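Local coordinates for protein ComZ (Thermus thermophilus, PDB 6QVI) that is a competence-associated pilin that probably sits at the pilus tip and serves as a DNA receptor during natural transformation, at residues A[297-309]-A[369-381]. Residues are numbered along the deposited sequence; the frame is centred on the assembly and turned at random.
Sequences CLQGKAALRIQRI and EVFGDVVLEGIDA
Arg305 and Glu377 form a salt bridge across two parallel strands, 304-309 and 374-377, which stack in register in the beta-solenoid domain of this pilin. NE of Arg305 donates to OE2 of Glu377 over 2.9 Å, nearly straight at 169°, and the carboxylate oxygen lies at the edge of the guanidinium, close to its plane. With CG anti to the backbone N (chi1 162°) and the chain extended as far as NE, Arg305 brings NE edge-on to OE2 of the carboxylate. Its NH2 also makes a bent bond to OE1 of Gln307, from above the carbonyl plane of that amide. This bond probably helps to orient the amide, whose plane stands nearly perpendicular (82°) to the carboxylate of Glu377. From helix 294-301, Gln299 lays CG over one face of the guanidinium and sends NE2 weakly to OE1 of Glu377. A leucine in place of Arg305 would probably leave the carboxylate of Glu377 without its charged mate and the amide of Gln307 freer to turn. Beneath these side chains the backbones pair: Val375 N donates to Leu304 O, Ile306 N to Val375 O, and Glu377 N to Ile306 O. Just ahead of Val374, Asp373 O takes two donors, Ala303 N at 2.7 Å in the carbonyl plane and Leu304 N at 3.3 Å, tilted from it. The other face of the strands is apolar: Leu304 lies alongside Val374, and Ile306 reaches Leu376, which also packs on Leu336 of strand 335-337. Strand 398-406 pairs in parallel with 374-377 and continues the stack. On the Arg305 face Val375 touches its Ala402 and Leu404, while CG1 of Val375 meets CB of Ala302 at 3.4 Å.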
ATOM      1  N   CYS A 297      15.673  10.266   6.399  1.00 58.15           N
ATOM      2  CA  CYS A 297      15.737   9.614   5.096  1.00 61.82           C
ATOM      3  C   CYS A 297      15.527  10.596   3.959  1.00 60.79           C
ATOM      4  O   CYS A 297      16.287  10.602   2.980  1.00 63.29           O
ATOM      5  CB  CYS A 297      14.697   8.494   5.049  1.00 63.32           C
ATOM      6  SG  CYS A 297      14.689   7.620   3.496  1.00 74.14           S
ATOM      7  N   LEU A 298      14.504  11.424   4.060  1.00 64.21           N
ATOM      8  CA  LEU A 298      14.216  12.386   3.020  1.00 60.61           C
ATOM      9  C   LEU A 298      15.344  13.337   2.889  1.00 59.94           C
ATOM     10  O   LEU A 298      15.763  13.664   1.818  1.00 59.22           O
ATOM     11  CB  LEU A 298      12.971  13.158   3.354  1.00 54.12           C
ATOM     12  CG  LEU A 298      11.741  12.314   3.239  1.00 58.75           C
ATOM     13  CD1 LEU A 298      10.628  12.937   4.026  1.00 61.17           C
ATOM     14  CD2 LEU A 298      11.364  12.254   1.792  1.00 66.04           C
ATOM     15  N   GLN A 299      15.859  13.769   4.013  1.00 56.74           N
ATOM     16  CA  GLN A 299      16.950  14.688   4.014  1.00 65.21           C
ATOM     17  C   GLN A 299      18.143  14.111   3.319  1.00 68.55           C
ATOM     18  O   GLN A 299      18.782  14.769   2.528  1.00 67.65           O
ATOM     19  CB  GLN A 299      17.323  15.022   5.438  1.00 71.33           C
ATOM     20  CG  GLN A 299      16.452  16.057   6.093  1.00 71.57           C
ATOM     21  CD  GLN A 299      16.653  16.105   7.570  1.00 72.27           C
ATOM     22  OE1 GLN A 299      17.292  15.258   8.133  1.00 69.45           O
ATOM     23  NE2 GLN A 299      16.102  17.094   8.202  1.00 72.01           N
ATOM     24  N   GLY A 300      18.457  12.870   3.629  1.00 69.80           N
ATOM     25  CA  GLY A 300      19.591  12.220   3.046  1.00 49.08           C
ATOM     26  C   GLY A 300      19.448  11.714   1.646  1.00 64.74           C
ATOM     27  O   GLY A 300      20.425  11.591   0.965  1.00 67.54           O
ATOM     28  N   LYS A 301      18.254  11.420   1.191  1.00 59.34           N
ATOM     29  CA  LYS A 301      18.133  10.909  -0.151  1.00 68.64           C
ATOM     30  C   LYS A 301      17.657  11.924  -1.145  1.00 70.46           C
ATOM     31  O   LYS A 301      17.437  11.622  -2.291  1.00 71.82           O
ATOM     32  CB  LYS A 301      17.224   9.708  -0.164  1.00 69.86           C
ATOM     33  CG  LYS A 301      17.967   8.418   0.073  1.00 85.58           C
ATOM     34  CD  LYS A 301      17.189   7.233  -0.443  1.00 94.74           C
ATOM     35  CE  LYS A 301      17.892   6.561  -1.601  1.00 97.66           C
ATOM     36  NZ  LYS A 301      16.933   6.110  -2.652  1.00100.06           N
ATOM     37  N   ALA A 302      17.511  13.146  -0.705  1.00 65.30           N
ATOM     38  CA  ALA A 302      17.043  14.194  -1.562  1.00 59.51           C
ATOM     39  C   ALA A 302      18.034  14.605  -2.581  1.00 63.63           C
ATOM     40  O   ALA A 302      19.199  14.702  -2.309  1.00 66.48           O
ATOM     41  CB  ALA A 302      16.719  15.382  -0.732  1.00 46.66           C
ATOM     42  N   ALA A 303      17.550  14.882  -3.766  1.00 61.66           N
ATOM     43  CA  ALA A 303      18.399  15.343  -4.815  1.00 64.50           C
ATOM     44  C   ALA A 303      18.526  16.815  -4.589  1.00 78.65           C
ATOM     45  O   ALA A 303      19.602  17.338  -4.508  1.00 88.69           O
ATOM     46  CB  ALA A 303      17.760  15.091  -6.147  1.00 57.52           C
ATOM     47  N   LEU A 304      17.393  17.477  -4.484  1.00 73.81           N
ATOM     48  CA  LEU A 304      17.340  18.888  -4.250  1.00 70.48           C
ATOM     49  C   LEU A 304      16.779  19.059  -2.881  1.00 68.10           C
ATOM     50  O   LEU A 304      15.727  18.577  -2.606  1.00 63.57           O
ATOM     51  CB  LEU A 304      16.399  19.518  -5.253  1.00 71.50           C
ATOM     52  CG  LEU A 304      16.488  21.015  -5.456  1.00 65.97           C
ATOM     53  CD1 LEU A 304      15.495  21.719  -4.585  1.00 62.18           C
ATOM     54  CD2 LEU A 304      17.861  21.469  -5.072  1.00 58.75           C
ATOM     55  N   ARG A 305      17.476  19.756  -2.015  1.00 67.78           N
ATOM     56  CA  ARG A 305      16.981  19.957  -0.685  1.00 62.37           C
ATOM     57  C   ARG A 305      17.326  21.326  -0.199  1.00 66.04           C
ATOM     58  O   ARG A 305      18.465  21.657  -0.125  1.00 56.87           O
ATOM     59  CB  ARG A 305      17.603  18.955   0.235  1.00 57.22           C
ATOM     60  CG  ARG A 305      17.487  19.360   1.664  1.00 55.63           C
ATOM     61  CD  ARG A 305      17.489  18.165   2.550  1.00 48.17           C
ATOM     62  NE  ARG A 305      17.718  18.551   3.910  1.00 47.80           N
ATOM     63  CZ  ARG A 305      18.868  18.395   4.505  1.00 51.64           C
ATOM     64  NH1 ARG A 305      19.842  17.852   3.845  1.00 51.18           N
ATOM     65  NH2 ARG A 305      19.033  18.757   5.742  1.00 55.92           N
ATOM     66  N   ILE A 306      16.321  22.112   0.154  1.00 70.51           N
ATOM     67  CA  ILE A 306      16.505  23.470   0.618  1.00 68.74           C
ATOM     68  C   ILE A 306      15.886  23.697   1.957  1.00 60.14           C
ATOM     69  O   ILE A 306      14.807  23.269   2.181  1.00 57.81           O
ATOM     70  CB  ILE A 306      15.786  24.418  -0.318  1.00 74.48           C
ATOM     71  CG1 ILE A 306      16.179  24.128  -1.739  1.00 79.00           C
ATOM     72  CG2 ILE A 306      16.151  25.845  -0.023  1.00 76.28           C
ATOM     73  CD1 ILE A 306      15.716  25.190  -2.679  1.00 82.21           C
ATOM     74  N   GLN A 307      16.563  24.386   2.849  1.00 56.23           N
ATOM     75  CA  GLN A 307      16.009  24.643   4.150  1.00 66.77           C
ATOM     76  C   GLN A 307      15.765  26.098   4.311  1.00 65.78           C
ATOM     77  O   GLN A 307      16.345  26.893   3.646  1.00 64.13           O
ATOM     78  CB  GLN A 307      16.968  24.264   5.246  1.00 71.39           C
ATOM     79  CG  GLN A 307      17.697  22.973   5.055  1.00 75.33           C
ATOM     80  CD  GLN A 307      17.993  22.326   6.363  1.00 79.08           C
ATOM     81  OE1 GLN A 307      17.485  21.270   6.652  1.00 94.48           O
ATOM     82  NE2 GLN A 307      18.799  22.965   7.167  1.00 71.17           N
ATOM     83  N   ARG A 308      14.925  26.447   5.256  1.00 60.56           N
ATOM     84  CA  ARG A 308      14.639  27.824   5.478  1.00 62.26           C
ATOM     85  C   ARG A 308      14.315  28.141   6.875  1.00 57.82           C
ATOM     86  O   ARG A 308      13.239  27.925   7.319  1.00 63.27           O
ATOM     87  CB  ARG A 308      13.472  28.245   4.661  1.00 70.25           C
ATOM     88  CG  ARG A 308      12.945  29.557   5.137  1.00 76.50           C
ATOM     89  CD  ARG A 308      12.117  30.185   4.072  1.00 81.87           C
ATOM     90  NE  ARG A 308      10.952  30.785   4.668  1.00 95.69           N
ATOM     91  CZ  ARG A 308      10.649  32.055   4.526  1.00108.52           C
ATOM     92  NH1 ARG A 308      11.442  32.863   3.842  1.00118.52           N
ATOM     93  NH2 ARG A 308       9.574  32.552   5.096  1.00101.47           N
ATOM     94  N   ILE A 309      15.277  28.727   7.528  1.00 62.28           N
ATOM     95  CA  ILE A 309      15.227  29.169   8.905  1.00 68.18           C
ATOM     96  C   ILE A 309      15.057  30.685   8.817  1.00 68.66           C
ATOM     97  O   ILE A 309      15.983  31.389   8.398  1.00 67.07           O
ATOM     98  CB  ILE A 309      16.494  28.764   9.667  1.00 69.89           C
ATOM     99  CG1 ILE A 309      16.598  27.253   9.811  1.00 68.72           C
ATOM    100  CG2 ILE A 309      16.566  29.453  10.996  1.00 78.96           C
ATOM    101  CD1 ILE A 309      17.500  26.618   8.766  1.00 69.92           C
ATOM    102  N   GLU A 369       8.445  19.317 -14.335  1.00 81.43           N
ATOM    103  CA  GLU A 369       9.207  18.104 -14.413  1.00 88.20           C
ATOM    104  C   GLU A 369      10.002  17.973 -13.166  1.00 90.75           C
ATOM    105  O   GLU A 369      10.472  18.954 -12.649  1.00 95.66           O
ATOM    106  CB  GLU A 369      10.153  18.169 -15.593  1.00 88.97           C
ATOM    107  CG  GLU A 369       9.671  19.049 -16.725  1.00 94.08           C
ATOM    108  CD  GLU A 369      10.729  19.289 -17.778  1.00103.13           C
ATOM    109  OE1 GLU A 369      10.892  20.439 -18.192  1.00106.68           O
ATOM    110  OE2 GLU A 369      11.392  18.334 -18.196  1.00105.15           O
ATOM    111  N   VAL A 370      10.138  16.758 -12.662  1.00 81.64           N
ATOM    112  CA  VAL A 370      10.893  16.534 -11.454  1.00 76.97           C
ATOM    113  C   VAL A 370      11.908  15.433 -11.705  1.00 89.36           C
ATOM    114  O   VAL A 370      11.537  14.367 -12.130  1.00 92.63           O
ATOM    115  CB  VAL A 370       9.975  16.124 -10.308  1.00 66.61           C
ATOM    116  CG1 VAL A 370      10.758  15.998  -9.045  1.00 64.39           C
ATOM    117  CG2 VAL A 370       8.896  17.147 -10.071  1.00 64.15           C
ATOM    118  N   PHE A 371      13.186  15.694 -11.456  1.00 89.47           N
ATOM    119  CA  PHE A 371      14.239  14.709 -11.686  1.00 89.21           C
ATOM    120  C   PHE A 371      14.862  14.361 -10.369  1.00 87.20           C
ATOM    121  O   PHE A 371      15.555  15.155  -9.789  1.00 84.52           O
ATOM    122  CB  PHE A 371      15.301  15.293 -12.580  1.00 96.34           C
ATOM    123  CG  PHE A 371      14.765  16.119 -13.694  1.00100.75           C
ATOM    124  CD1 PHE A 371      14.143  17.307 -13.444  1.00100.73           C
ATOM    125  CD2 PHE A 371      14.911  15.708 -14.986  1.00104.75           C
ATOM    126  CE1 PHE A 371      13.657  18.075 -14.468  1.00103.58           C
ATOM    127  CE2 PHE A 371      14.429  16.466 -16.017  1.00108.77           C
ATOM    128  CZ  PHE A 371      13.804  17.654 -15.756  1.00108.60           C
ATOM    129  N   GLY A 372      14.557  13.171  -9.855  1.00 88.14           N
ATOM    130  CA  GLY A 372      14.940  12.764  -8.531  1.00 84.13           C
ATOM    131  C   GLY A 372      13.950  13.345  -7.546  1.00 81.75           C
ATOM    132  O   GLY A 372      12.929  13.926  -7.920  1.00 84.08           O
ATOM    133  N   ASP A 373      14.271  13.217  -6.268  1.00 76.49           N
ATOM    134  CA  ASP A 373      13.376  13.673  -5.216  1.00 72.14           C
ATOM    135  C   ASP A 373      13.802  15.031  -4.656  1.00 66.31           C
ATOM    136  O   ASP A 373      14.987  15.277  -4.413  1.00 66.07           O
ATOM    137  CB  ASP A 373      13.330  12.616  -4.117  1.00 79.37           C
ATOM    138  CG  ASP A 373      12.956  11.225  -4.659  1.00 98.00           C
ATOM    139  OD1 ASP A 373      11.768  10.847  -4.574  1.00101.27           O
ATOM    140  OD2 ASP A 373      13.849  10.509  -5.185  1.00105.03           O
ATOM    141  N   VAL A 374      12.836  15.883  -4.381  1.00 61.43           N
ATOM    142  CA  VAL A 374      13.102  17.209  -3.872  1.00 58.18           C
ATOM    143  C   VAL A 374      12.350  17.516  -2.604  1.00 55.81           C
ATOM    144  O   VAL A 374      11.186  17.297  -2.542  1.00 56.85           O
ATOM    145  CB  VAL A 374      12.766  18.269  -4.930  1.00 60.71           C
ATOM    146  CG1 VAL A 374      11.907  17.711  -6.019  1.00 58.05           C
ATOM    147  CG2 VAL A 374      12.067  19.459  -4.342  1.00 69.31           C
ATOM    148  N   VAL A 375      13.024  18.033  -1.592  1.00 57.33           N
ATOM    149  CA  VAL A 375      12.349  18.384  -0.364  1.00 62.46           C
ATOM    150  C   VAL A 375      12.690  19.770   0.107  1.00 61.15           C
ATOM    151  O   VAL A 375      13.834  20.093   0.237  1.00 55.01           O
ATOM    152  CB  VAL A 375      12.593  17.370   0.756  1.00 58.29           C
ATOM    153  CG1 VAL A 375      13.739  16.493   0.426  1.00 63.21           C
ATOM    154  CG2 VAL A 375      12.851  18.036   2.077  1.00 54.49           C
ATOM    155  N   LEU A 376      11.656  20.557   0.385  1.00 60.22           N
ATOM    156  CA  LEU A 376      11.757  21.919   0.854  1.00 54.96           C
ATOM    157  C   LEU A 376      11.338  21.997   2.275  1.00 53.86           C
ATOM    158  O   LEU A 376      10.225  21.762   2.565  1.00 57.94           O
ATOM    159  CB  LEU A 376      10.810  22.768   0.061  1.00 52.37           C
ATOM    160  CG  LEU A 376      10.793  22.329  -1.371  1.00 54.64           C
ATOM    161  CD1 LEU A 376       9.840  23.160  -2.174  1.00 54.31           C
ATOM    162  CD2 LEU A 376      12.174  22.436  -1.937  1.00 56.46           C
ATOM    163  N   GLU A 377      12.222  22.345   3.176  1.00 50.82           N
ATOM    164  CA  GLU A 377      11.845  22.426   4.556  1.00 60.21           C
ATOM    165  C   GLU A 377      11.615  23.846   4.982  1.00 61.15           C
ATOM    166  O   GLU A 377      12.414  24.686   4.717  1.00 62.65           O
ATOM    167  CB  GLU A 377      12.930  21.831   5.430  1.00 67.86           C
ATOM    168  CG  GLU A 377      13.374  20.457   4.999  1.00 78.63           C
ATOM    169  CD  GLU A 377      14.408  19.840   5.910  1.00 85.29           C
ATOM    170  OE1 GLU A 377      14.218  19.779   7.130  1.00 87.16           O
ATOM    171  OE2 GLU A 377      15.427  19.399   5.394  1.00 88.07           O
ATOM    172  N   GLY A 378      10.511  24.100   5.656  1.00 53.32           N
ATOM    173  CA  GLY A 378      10.173  25.421   6.138  1.00 67.58           C
ATOM    174  C   GLY A 378       9.681  26.279   5.018  1.00 68.22           C
ATOM    175  O   GLY A 378       9.834  27.462   5.023  1.00 63.72           O
ATOM    176  N   ILE A 379       9.018  25.652   4.085  1.00 68.29           N
ATOM    177  CA  ILE A 379       8.549  26.303   2.872  1.00 61.58           C
ATOM    178  C   ILE A 379       7.179  25.717   2.588  1.00 60.77           C
ATOM    179  O   ILE A 379       6.974  24.519   2.787  1.00 62.43           O
ATOM    180  CB  ILE A 379       9.499  26.046   1.684  1.00 61.73           C
ATOM    181  CG1 ILE A 379      10.764  26.910   1.792  1.00 60.42           C
ATOM    182  CG2 ILE A 379       8.779  26.259   0.352  1.00 61.40           C
ATOM    183  CD1 ILE A 379      11.813  26.566   0.745  1.00 49.12           C
ATOM    184  N   ASP A 380       6.220  26.562   2.254  1.00 69.18           N
ATOM    185  CA  ASP A 380       4.964  26.052   1.749  1.00 64.64           C
ATOM    186  C   ASP A 380       5.014  26.027   0.225  1.00 62.64           C
ATOM    187  O   ASP A 380       5.845  26.680  -0.409  1.00 68.08           O
ATOM    188  CB  ASP A 380       3.800  26.892   2.271  1.00 70.22           C
ATOM    189  CG  ASP A 380       3.521  26.626   3.760  1.00 82.48           C
ATOM    190  OD1 ASP A 380       2.738  27.359   4.420  1.00 86.79           O
ATOM    191  OD2 ASP A 380       4.104  25.640   4.271  1.00 91.05           O
ATOM    192  N   ALA A 381       4.131  25.243  -0.367  1.00 57.37           N
ATOM    193  CA  ALA A 381       4.055  25.195  -1.813  1.00 59.97           C
ATOM    194  C   ALA A 381       2.609  25.348  -2.223  1.00 65.07           C
ATOM    195  O   ALA A 381       1.730  24.739  -1.608  1.00 65.99           O
ATOM    196  CB  ALA A 381       4.645  23.878  -2.357  1.00 57.91           C
TER